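Cytokinin riboside 5'-monophosphate phosphoribohydrolase (Corynebacterium glutamicum, PDB 5ZBL) belongs to the possible lysine decarboxylase family and has a doubly wound, Rossmann-like alpha/beta fold. Local coordinates at residues G71-S76 and L90-D95. Numbering follows the deposited sequence.
Sequences GVITES and LEIVPD
I73 and L90 lie on one face of two parallel neighbouring strands, and their methyl branches meet obliquely: CG2 of I73 comes within 3.4 Å of CD1 of L90, tighter than usual for two carbons. The same CG2 also touches I92 CG1 at 4.0 Å, roughly at right angles to its contact with L90, so one methyl of I73 meets the side chains of both residues that flank E91. The I73 chi1 of -162° sets CG1 anti to the backbone N and leaves CG2 between N and the carbonyl carbon, on the side where L90 and I92 pass. G71, paired with L90, carries no side chain, and L90 CD1 settles 3.9 Å from G71 O. M78 of helix 75-79 touches I73, L90 and I92. Strand 69-74, helix 75-79 and strand 89-93 form a beta-alpha-beta unit at one edge of the chain's parallel Rossmann-like sheet, with 89-93 outermost. The strands are joined as parallel ladders generally are: I73 donates through N to E91 O in a nearly straight bond of 2.9 Å. I73 O receives V93 N at 3.0 Å, in the carbonyl plane. E91 N reaches G71 O at 2.8 Å. That donor is tilted 33° from the plane of the G71 carbonyl. On the opposite face, V72 and V93 only approach each other, CG1 to CG2 at 4.4 Å, and helix 96-106 packs over both; the carboxylate of E91 forms a salt bridge with R102 of that helix. Where strand 69-74 gives way to helix 75-79, T74 turns OG1 to cap L77 N and sets its methyl CG2 against the backbone of D95, 3.5 Å from D95 C. D95 in turn caps I98 N through OD1, beside a bound sulfate, and packs on H97 of the second subunit.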
# COMPACT_ATOMS: atom_id res chain seq x y z
N GLY A 71 21.06 -1.70 -1.33
CA GLY A 71 20.05 -0.64 -1.16
C GLY A 71 19.63 -0.08 -2.51
O GLY A 71 20.44 -0.02 -3.44
N VAL A 72 18.37 0.34 -2.59
CA VAL A 72 17.76 1.00 -3.75
C VAL A 72 16.99 2.23 -3.22
O VAL A 72 16.03 2.12 -2.46
CB VAL A 72 16.84 0.05 -4.56
CG1 VAL A 72 16.39 0.67 -5.87
CG2 VAL A 72 17.56 -1.25 -4.86
N ILE A 73 17.46 3.41 -3.63
CA ILE A 73 17.00 4.69 -3.17
C ILE A 73 16.82 5.61 -4.37
O ILE A 73 17.26 5.29 -5.45
CB ILE A 73 18.02 5.24 -2.16
CG1 ILE A 73 17.42 6.35 -1.30
CG2 ILE A 73 19.30 5.71 -2.85
CD1 ILE A 73 18.21 6.60 -0.03
N THR A 74 16.12 6.73 -4.19
CA THR A 74 15.91 7.73 -5.28
C THR A 74 16.78 8.93 -5.06
O THR A 74 17.23 9.16 -3.93
CB THR A 74 14.49 8.26 -5.28
OG1 THR A 74 14.25 8.94 -4.03
CG2 THR A 74 13.47 7.13 -5.43
N GLU A 75 17.00 9.72 -6.12
CA GLU A 75 17.69 11.03 -5.98
C GLU A 75 17.04 11.90 -4.91
O GLU A 75 17.76 12.47 -4.10
CB GLU A 75 17.77 11.81 -7.31
CG GLU A 75 19.16 11.86 -7.92
CD GLU A 75 20.15 12.64 -7.09
OE1 GLU A 75 20.15 13.88 -7.15
OE2 GLU A 75 20.94 12.00 -6.39
N SER A 76 15.70 12.01 -4.93
CA SER A 76 14.99 12.83 -3.92
C SER A 76 15.42 12.51 -2.51
O SER A 76 15.99 13.35 -1.84
CB SER A 76 13.48 12.69 -4.03
OG SER A 76 12.95 13.71 -4.86
N LEU A 90 24.72 0.83 -3.12
CA LEU A 90 23.58 1.68 -3.03
C LEU A 90 23.24 2.11 -4.46
O LEU A 90 23.98 2.84 -5.06
CB LEU A 90 23.85 2.87 -2.10
CG LEU A 90 22.74 3.95 -1.98
CD1 LEU A 90 21.39 3.29 -1.69
CD2 LEU A 90 23.07 5.00 -0.91
N GLU A 91 22.11 1.63 -4.98
CA GLU A 91 21.62 2.04 -6.30
C GLU A 91 20.68 3.26 -6.16
O GLU A 91 19.66 3.17 -5.48
CB GLU A 91 20.86 0.90 -6.97
CG GLU A 91 21.66 -0.37 -6.99
CD GLU A 91 21.13 -1.42 -7.96
OE1 GLU A 91 20.20 -1.15 -8.73
OE2 GLU A 91 21.68 -2.55 -7.96
N ILE A 92 21.06 4.37 -6.81
CA ILE A 92 20.24 5.58 -6.97
C ILE A 92 19.50 5.58 -8.30
O ILE A 92 20.13 5.54 -9.38
CB ILE A 92 21.09 6.86 -6.87
CG1 ILE A 92 21.94 6.80 -5.59
CG2 ILE A 92 20.22 8.11 -6.79
CD1 ILE A 92 22.91 7.95 -5.50
N VAL A 93 18.17 5.62 -8.24
CA VAL A 93 17.33 5.56 -9.47
C VAL A 93 16.49 6.83 -9.55
O VAL A 93 16.43 7.56 -8.56
CB VAL A 93 16.51 4.26 -9.57
CG1 VAL A 93 17.47 3.08 -9.60
CG2 VAL A 93 15.52 4.10 -8.42
N PRO A 94 15.95 7.16 -10.74
CA PRO A 94 15.34 8.48 -10.94
C PRO A 94 14.11 8.76 -10.09
O PRO A 94 13.94 9.88 -9.70
CB PRO A 94 14.92 8.45 -12.41
CG PRO A 94 15.87 7.53 -13.04
CD PRO A 94 16.04 6.46 -12.03
N ASP A 95 13.26 7.75 -9.85
CA ASP A 95 11.99 7.92 -9.10
C ASP A 95 11.59 6.70 -8.31
O ASP A 95 12.21 5.63 -8.42
CB ASP A 95 10.87 8.38 -10.02
CG ASP A 95 10.58 7.41 -11.11
OD1 ASP A 95 10.30 6.24 -10.78
OD2 ASP A 95 10.63 7.82 -12.29